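Local coordinates for lysosome-associated membrane glycoprotein 3 (Homo sapiens, PDB 4AKM) that takes part in lysosome–autophagosome fusion and in the unfolded protein response, here represented by the membrane-proximal part of its luminal region, at residues A19-Q24 with T135-Q140; F73-E78 with Q140-E145; G113-C118 with D147-V152. All blocks are in the same frame, centred on the assembly; numbering follows the deposited sequence.

Contact 1 (A19-Q24 with T135-Q140); sequences AEMGIQ and TDVQLQ
Met21 and Val137 are brought side by side by their first torsions. In Met21, CG sits between the backbone N and the carbonyl carbon (chi1 62°), and the chain bends again further out. In Val137, CG1 is anti to the backbone N (chi1 176°), which leaves CG2 as the branch that faces the methionine. The evidence for one shared touching point is that Val137 CG2 lies 3.8 Å from Met21 CB and 3.9 Å from Met21 CE, so CB and CE of the bent methionine both touch this methyl.

The backbones are joined as an antiparallel pair interrupted by a beta bulge. Glu20 and Gln138 form a hydrogen-bonded pair, with Glu20 N to Gln138 O and Gln138 N to Glu20 O both at 2.9 Å. Two residues on, Gly22 pairs with Thr135, not with Asp136 as an unbroken register would have it: Gly22 N to Thr135 O is 2.8 Å, and Thr135 N to Gly22 O is 2.9 Å. The shift by one residue falls where the chain turns a corner at Asp136. Thr135 CG2 lies over the glycine backbone, 3.6 Å from Gly22 CA. At the other end Ala19 and Leu139 meet on the buried face through their CB atoms.

Strand 14-27 is thus paired with both 130-135, before the corner at Asp136, and 137-141, after it, within one curled sheet of this beta-prism domain. Ala19 touches Leu60 of strand 57-64, while Val137 and Leu139, on strand 137-141, rest on Phe108 of strand 97-110.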
# COMPACT_ATOMS: atom_id res chain seq x y z
N ALA A 19 -4.88 4.39 -6.84
CA ALA A 19 -3.93 3.30 -6.66
C ALA A 19 -4.47 1.96 -7.12
O ALA A 19 -5.49 1.47 -6.65
CB ALA A 19 -3.47 3.23 -5.21
N GLU A 20 -3.76 1.38 -8.07
CA GLU A 20 -4.01 0.03 -8.53
C GLU A 20 -2.83 -0.80 -8.08
O GLU A 20 -1.70 -0.35 -8.18
CB GLU A 20 -4.13 0.02 -10.04
CG GLU A 20 -5.12 1.04 -10.58
CD GLU A 20 -5.09 1.12 -12.08
OE1 GLU A 20 -4.23 0.46 -12.69
OE2 GLU A 20 -5.93 1.85 -12.67
N MET A 21 -3.10 -1.99 -7.56
CA MET A 21 -2.06 -2.89 -7.09
C MET A 21 -2.67 -4.15 -6.51
O MET A 21 -3.87 -4.20 -6.22
CB MET A 21 -1.17 -2.23 -6.02
CG MET A 21 -1.90 -1.83 -4.74
SD MET A 21 -1.21 -0.38 -3.91
CE MET A 21 0.48 -0.88 -3.65
N GLY A 22 -1.83 -5.16 -6.36
CA GLY A 22 -2.18 -6.37 -5.64
C GLY A 22 -1.34 -6.35 -4.39
O GLY A 22 -0.19 -5.90 -4.42
N ILE A 23 -1.91 -6.80 -3.29
CA ILE A 23 -1.22 -6.77 -2.01
C ILE A 23 -1.34 -8.11 -1.29
O ILE A 23 -2.40 -8.74 -1.28
CB ILE A 23 -1.69 -5.59 -1.13
CG1 ILE A 23 -1.37 -4.27 -1.82
CG2 ILE A 23 -1.04 -5.63 0.23
CD1 ILE A 23 -2.21 -3.11 -1.35
N GLN A 24 -0.23 -8.54 -0.72
CA GLN A 24 -0.13 -9.81 -0.04
C GLN A 24 0.50 -9.54 1.33
O GLN A 24 1.37 -8.68 1.46
CB GLN A 24 0.74 -10.78 -0.86
CG GLN A 24 0.74 -12.22 -0.38
CD GLN A 24 1.53 -13.17 -1.28
OE1 GLN A 24 2.76 -13.19 -1.25
NE2 GLN A 24 0.82 -13.94 -2.09
N THR A 135 2.35 -5.83 -5.90
CA THR A 135 2.54 -6.34 -7.25
C THR A 135 1.63 -5.57 -8.19
O THR A 135 0.64 -5.02 -7.75
CB THR A 135 2.20 -7.84 -7.30
OG1 THR A 135 2.44 -8.35 -8.62
CG2 THR A 135 0.76 -8.07 -6.96
N ASP A 136 1.96 -5.51 -9.48
CA ASP A 136 1.08 -4.86 -10.46
C ASP A 136 0.72 -3.43 -10.09
O ASP A 136 -0.39 -2.96 -10.36
CB ASP A 136 -0.18 -5.69 -10.68
CG ASP A 136 0.09 -6.94 -11.47
OD1 ASP A 136 0.64 -6.83 -12.58
OD2 ASP A 136 -0.23 -8.05 -10.98
N VAL A 137 1.66 -2.74 -9.46
CA VAL A 137 1.44 -1.41 -8.93
C VAL A 137 1.41 -0.34 -10.02
O VAL A 137 2.35 -0.23 -10.81
CB VAL A 137 2.53 -1.03 -7.91
CG1 VAL A 137 2.35 0.39 -7.43
CG2 VAL A 137 2.55 -2.01 -6.75
N GLN A 138 0.34 0.43 -10.05
CA GLN A 138 0.36 1.74 -10.67
C GLN A 138 -0.44 2.70 -9.81
O GLN A 138 -1.63 2.51 -9.60
CB GLN A 138 -0.21 1.71 -12.08
CG GLN A 138 -0.11 3.06 -12.77
CD GLN A 138 -0.12 2.95 -14.28
OE1 GLN A 138 -0.26 1.86 -14.83
NE2 GLN A 138 0.02 4.09 -14.96
N LEU A 139 0.22 3.75 -9.32
CA LEU A 139 -0.44 4.68 -8.42
C LEU A 139 -0.05 6.13 -8.70
O LEU A 139 0.86 6.40 -9.48
CB LEU A 139 -0.17 4.32 -6.96
CG LEU A 139 1.27 4.19 -6.45
CD1 LEU A 139 1.91 5.54 -6.15
CD2 LEU A 139 1.31 3.29 -5.22
N GLN A 140 -0.75 7.04 -8.04
CA GLN A 140 -0.50 8.46 -8.15
C GLN A 140 -1.18 9.16 -6.99
O GLN A 140 -2.27 8.77 -6.57
CB GLN A 140 -1.01 9.00 -9.49
CG GLN A 140 -0.63 10.46 -9.77
CD GLN A 140 -0.83 10.85 -11.22
OE1 GLN A 140 -0.87 9.99 -12.11
NE2 GLN A 140 -0.97 12.14 -11.47

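Contact 2 (F73-E78 with Q140-E145); sequences FTKDEE and QAFDFE
Asp143, whose carboxylate lies across from Lys75, is fixed first through its backbone: Gln140 NE2 donates to Asp143 O at 2.9 Å and 159° at the hydrogen. The donor lies in the carbonyl plane, and the acceptor is close to the amide plane of the glutamine, so the bond has good directionality at both ends. It spans the turn in which Phe142 is thrust toward strand 67-75. The other end of the same amide, Gln140 OE1, approaches Gly150 N closely enough for a probable hydrogen bond, though its length is too short to be trusted.

The main contact is made by the Phe142 ring. Lys75 CB stands over one face, 4.0 Å from the ring centroid and 21° off its normal, a CH-pi contact displaced toward the rim. Further along the chain, Lys75 CD reaches 3.9 Å from Phe142 CG, so the aliphatic part of the lysine covers the ring from rim to root. Its first torsion, with CG between the backbone N and the carbonyl carbon (chi1 65°), helps to lay the chain along this face. The Phe73 carbonyl meets the ring at its edge, Phe73 O being 3.8 Å from Phe142 CZ.

These contacts join the two sheets of the beta prism: residues 73-75 end a strand of the five-stranded sheet, and 140-141 end a strand of the curled one. Deeper in, Ala141 CB lies over a face of the Phe73 ring, 4.2 Å from Phe73 CD2, and both residues also pack on Ile17 of strand 14-27.

At the exposed end, opposite charges come near without close pairing. Lys75 NZ, whose charge both carboxylates may help to stabilise, is 4.2 Å from Asp143 OD1, beyond salt-bridge range, and makes a long ion pair of 3.9 Å with Glu77 OE1.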
# COMPACT_ATOMS: atom_id res chain seq x y z
N PHE A 73 1.34 8.62 2.30
CA PHE A 73 2.12 9.37 1.31
C PHE A 73 2.53 10.76 1.81
O PHE A 73 1.75 11.46 2.45
CB PHE A 73 1.32 9.55 0.02
CG PHE A 73 0.81 8.27 -0.57
CD1 PHE A 73 -0.36 7.69 -0.10
CD2 PHE A 73 1.49 7.65 -1.61
CE1 PHE A 73 -0.84 6.52 -0.65
CE2 PHE A 73 1.02 6.49 -2.16
CZ PHE A 73 -0.15 5.92 -1.67
N THR A 74 3.75 11.15 1.46
CA THR A 74 4.27 12.49 1.74
C THR A 74 4.84 13.06 0.44
O THR A 74 5.53 12.36 -0.30
CB THR A 74 5.39 12.45 2.83
OG1 THR A 74 4.80 12.19 4.11
CG2 THR A 74 6.15 13.76 2.89
N LYS A 75 4.54 14.33 0.14
CA LYS A 75 5.21 15.00 -0.97
C LYS A 75 6.27 15.98 -0.46
O LYS A 75 6.00 16.83 0.38
CB LYS A 75 4.22 15.70 -1.91
CG LYS A 75 3.43 16.85 -1.31
CD LYS A 75 2.59 17.56 -2.38
CE LYS A 75 3.47 18.11 -3.51
NZ LYS A 75 2.66 18.77 -4.58
N ASP A 76 7.50 15.82 -0.95
CA ASP A 76 8.59 16.68 -0.53
C ASP A 76 8.62 17.92 -1.41
O ASP A 76 9.05 18.99 -0.97
CB ASP A 76 9.93 15.95 -0.57
CG ASP A 76 10.78 16.22 0.66
OD1 ASP A 76 10.58 17.27 1.31
OD2 ASP A 76 11.64 15.37 0.99
N GLU A 77 8.15 17.75 -2.64
CA GLU A 77 8.09 18.83 -3.63
C GLU A 77 9.47 19.35 -4.04
O GLU A 77 10.18 19.98 -3.25
CB GLU A 77 7.16 19.96 -3.17
CG GLU A 77 7.20 21.21 -4.03
CD GLU A 77 7.01 20.93 -5.52
OE1 GLU A 77 5.94 20.42 -5.90
OE2 GLU A 77 7.94 21.22 -6.31
N GLU A 78 9.87 19.06 -5.28
CA GLU A 78 9.10 18.19 -6.16
C GLU A 78 9.33 16.73 -5.79
O GLU A 78 10.30 16.41 -5.10
CB GLU A 78 9.41 18.47 -7.64
CG GLU A 78 10.89 18.35 -8.01
CD GLU A 78 11.20 18.96 -9.38
OE1 GLU A 78 10.48 19.88 -9.81
OE2 GLU A 78 12.18 18.51 -10.02
N GLN A 140 -0.75 7.04 -8.04
CA GLN A 140 -0.50 8.46 -8.15
C GLN A 140 -1.18 9.16 -6.99
O GLN A 140 -2.27 8.77 -6.57
CB GLN A 140 -1.01 9.00 -9.49
CG GLN A 140 -0.63 10.46 -9.77
CD GLN A 140 -0.83 10.85 -11.22
OE1 GLN A 140 -0.87 9.99 -12.11
NE2 GLN A 140 -0.97 12.14 -11.47
N ALA A 141 -0.53 10.19 -6.45
CA ALA A 141 -1.07 10.93 -5.32
C ALA A 141 -0.86 12.44 -5.46
O ALA A 141 0.05 12.89 -6.17
CB ALA A 141 -0.46 10.43 -4.02
N PHE A 142 -1.72 13.21 -4.79
CA PHE A 142 -1.69 14.68 -4.80
C PHE A 142 -2.07 15.30 -6.16
O PHE A 142 -3.25 15.47 -6.45
CB PHE A 142 -0.33 15.21 -4.32
CG PHE A 142 0.13 14.59 -3.04
CD1 PHE A 142 -0.41 14.98 -1.83
CD2 PHE A 142 1.11 13.61 -3.04
CE1 PHE A 142 0.01 14.41 -0.64
CE2 PHE A 142 1.54 13.04 -1.86
CZ PHE A 142 0.99 13.44 -0.66
N ASP A 143 -1.06 15.64 -6.96
CA ASP A 143 -1.31 16.33 -8.23
C ASP A 143 -1.94 15.43 -9.30
O ASP A 143 -1.42 14.35 -9.60
CB ASP A 143 -0.01 16.95 -8.76
CG ASP A 143 0.21 18.36 -8.25
OD1 ASP A 143 -0.51 18.77 -7.31
OD2 ASP A 143 1.09 19.06 -8.79
N PHE A 144 -3.05 15.89 -9.87
CA PHE A 144 -3.78 15.13 -10.88
C PHE A 144 -4.24 15.98 -12.06
O PHE A 144 -4.34 17.20 -11.95
CB PHE A 144 -4.99 14.44 -10.26
CG PHE A 144 -4.68 13.11 -9.63
CD1 PHE A 144 -4.56 11.97 -10.41
CD2 PHE A 144 -4.50 13.00 -8.26
CE1 PHE A 144 -4.27 10.75 -9.84
CE2 PHE A 144 -4.21 11.78 -7.68
CZ PHE A 144 -4.09 10.65 -8.47
N GLU A 145 -4.52 15.32 -13.17
CA GLU A 145 -4.99 16.00 -14.38
C GLU A 145 -6.08 15.20 -15.07
O GLU A 145 -5.80 14.24 -15.78
CB GLU A 145 -3.84 16.22 -15.36
CG GLU A 145 -2.71 17.08 -14.83
CD GLU A 145 -1.54 17.13 -15.78
OE1 GLU A 145 -1.76 17.40 -16.98
OE2 GLU A 145 -0.40 16.88 -15.33

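Contact 3 (G113-C118 with D147-V152); sequences GHSFKC and DHFGNV
Ser115 and His114 receive the loop 147-152, which follows strand 137-141 and folds back against residues 113-115, the lead-in to the short strand 116-118 at the margin of the beta prism's curled sheet. The Cys118–Cys155 disulfide ties this returning chain to the same strand.

The closely fitted part is centred on Ser115, a buried residue that loses more surface to the other segment (83 Å²) than any other in the contact. Its CB lies 3.7 Å from Phe149 CD1, an approach oblique to the ring, and close to the backbone of Gly150. Its OG sits between the backbone N and the carbonyl carbon (chi1 62°), which turns the hydroxyl toward Val152, 3.5 Å from Val152 CG2. The backbones come near enough for CA-H...O contacts: Gly150 CA to Gly113 O is 3.3 Å, and Val152 CA to Ser115 O is 3.4 Å. Gly150 CA also lies 4.0 Å from His114 CA, backbone against backbone. Phe149, reaching from this side, also packs on Gln138 and Gln140 of strand 137-141.

The looser part is at Lys117, which touches Val152 only at CB, 4.4 Å from Val152 CG2, before its chain leads away from the loop. Asn151 and Val152 are solvent-exposed, yet each touches the other segment closely on one side. Across the whole contact the interactions are van der Waals, CH-pi and CA-H...O contacts. The His114 carbonyl is hydrogen-bonded to Tyr80 OH, while its imidazole lies beside Asn151, with ring and amide planes 58° apart. Asn151 CB sits over the centre of that ring as a CH-pi contact, 3.4 Å from the centroid and 13° off the normal.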
# COMPACT_ATOMS: atom_id res chain seq x y z
N GLY A 113 3.20 14.93 -10.18
CA GLY A 113 2.46 15.05 -11.42
C GLY A 113 2.59 13.82 -12.30
O GLY A 113 1.82 13.62 -13.24
N HIS A 114 3.58 12.98 -11.99
CA HIS A 114 3.76 11.71 -12.68
C HIS A 114 3.06 10.59 -11.91
O HIS A 114 2.50 10.80 -10.84
CB HIS A 114 5.24 11.39 -12.84
CG HIS A 114 5.96 12.29 -13.79
ND1 HIS A 114 7.17 11.95 -14.37
CD2 HIS A 114 5.65 13.52 -14.27
CE1 HIS A 114 7.57 12.93 -15.16
NE2 HIS A 114 6.67 13.90 -15.12
N SER A 115 3.10 9.38 -12.47
CA SER A 115 2.58 8.21 -11.78
C SER A 115 3.69 7.19 -11.57
O SER A 115 4.67 7.18 -12.31
CB SER A 115 1.42 7.59 -12.56
OG SER A 115 1.84 7.13 -13.83
N PHE A 116 3.54 6.35 -10.55
CA PHE A 116 4.52 5.31 -10.31
C PHE A 116 3.99 3.98 -10.81
O PHE A 116 2.87 3.59 -10.49
CB PHE A 116 4.87 5.20 -8.83
CG PHE A 116 5.97 4.23 -8.54
CD1 PHE A 116 7.30 4.61 -8.66
CD2 PHE A 116 5.69 2.93 -8.16
CE1 PHE A 116 8.32 3.71 -8.39
CE2 PHE A 116 6.70 2.03 -7.90
CZ PHE A 116 8.01 2.42 -8.01
N LYS A 117 4.81 3.28 -11.59
CA LYS A 117 4.47 1.95 -12.05
C LYS A 117 5.53 0.97 -11.58
O LYS A 117 6.72 1.27 -11.62
CB LYS A 117 4.36 1.91 -13.57
CG LYS A 117 4.02 0.54 -14.13
CD LYS A 117 4.10 0.54 -15.63
CE LYS A 117 3.94 -0.86 -16.18
NZ LYS A 117 2.57 -1.39 -15.97
N CYS A 118 5.09 -0.21 -11.13
CA CYS A 118 6.00 -1.28 -10.76
C CYS A 118 5.28 -2.61 -10.67
O CYS A 118 4.77 -2.99 -9.61
CB CYS A 118 6.71 -0.98 -9.44
SG CYS A 118 8.12 -2.06 -9.14
N ASP A 147 -8.31 13.11 -13.96
CA ASP A 147 -8.49 11.73 -13.49
C ASP A 147 -7.71 10.70 -14.30
O ASP A 147 -8.16 9.56 -14.46
CB ASP A 147 -9.98 11.37 -13.46
CG ASP A 147 -10.78 12.25 -12.53
OD1 ASP A 147 -10.25 13.30 -12.12
OD2 ASP A 147 -11.94 11.90 -12.22
N HIS A 148 -6.54 11.10 -14.80
CA HIS A 148 -5.69 10.19 -15.56
C HIS A 148 -4.33 10.03 -14.90
O HIS A 148 -3.89 10.90 -14.15
CB HIS A 148 -5.50 10.70 -16.99
CG HIS A 148 -6.74 10.65 -17.82
ND1 HIS A 148 -7.53 11.75 -18.06
CD2 HIS A 148 -7.32 9.62 -18.49
CE1 HIS A 148 -8.54 11.41 -18.83
NE2 HIS A 148 -8.44 10.12 -19.10
N PHE A 149 -3.68 8.91 -15.19
CA PHE A 149 -2.32 8.68 -14.72
C PHE A 149 -1.33 9.64 -15.39
O PHE A 149 -1.41 9.88 -16.60
CB PHE A 149 -1.90 7.22 -14.96
CG PHE A 149 -2.44 6.27 -13.92
CD1 PHE A 149 -2.04 6.37 -12.60
CD2 PHE A 149 -3.32 5.25 -14.28
CE1 PHE A 149 -2.53 5.50 -11.64
CE2 PHE A 149 -3.80 4.37 -13.33
CZ PHE A 149 -3.40 4.49 -12.01
N GLY A 150 -0.40 10.17 -14.60
CA GLY A 150 0.56 11.14 -15.08
C GLY A 150 1.58 10.61 -16.08
O GLY A 150 1.38 9.57 -16.71
N ASN A 151 2.68 11.34 -16.22
CA ASN A 151 3.72 11.04 -17.21
C ASN A 151 4.47 9.72 -16.98
O ASN A 151 5.43 9.43 -17.70
CB ASN A 151 4.71 12.21 -17.30
CG ASN A 151 5.26 12.41 -18.71
OD1 ASN A 151 5.21 11.50 -19.55
ND2 ASN A 151 5.78 13.61 -18.98
N VAL A 152 4.05 8.95 -15.97
CA VAL A 152 4.59 7.62 -15.69
C VAL A 152 6.08 7.57 -15.29
O VAL A 152 6.86 8.48 -15.59
CB VAL A 152 4.27 6.60 -16.83
CG1 VAL A 152 5.51 6.29 -17.67
CG2 VAL A 152 3.67 5.32 -16.27

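How the contacts relate
Strand 137-141 is common ground: contact 1 pairs it with strand 14-27, contact 2 uses its end, and strand 116-118 of contact 3 borders it on the other side through the backbone bond between Cys118 and Val137. Contact 1 lies nearest the chain centre, about 7 Å away, and is governed by main-chain hydrogen bonds. Contacts 2 and 3 are centred about 15 and 16 Å out, with an aromatic face in each. Contacts 1 and 2 are partly buried, and contact 2 joins the two sheets; contact 3 is a surface contact of side-chain and backbone approaches between a loop and the lead-in and start of strand 116-118. Gln140, common to the segments of contacts 1 and 2, packs on Ser115 of contact 3.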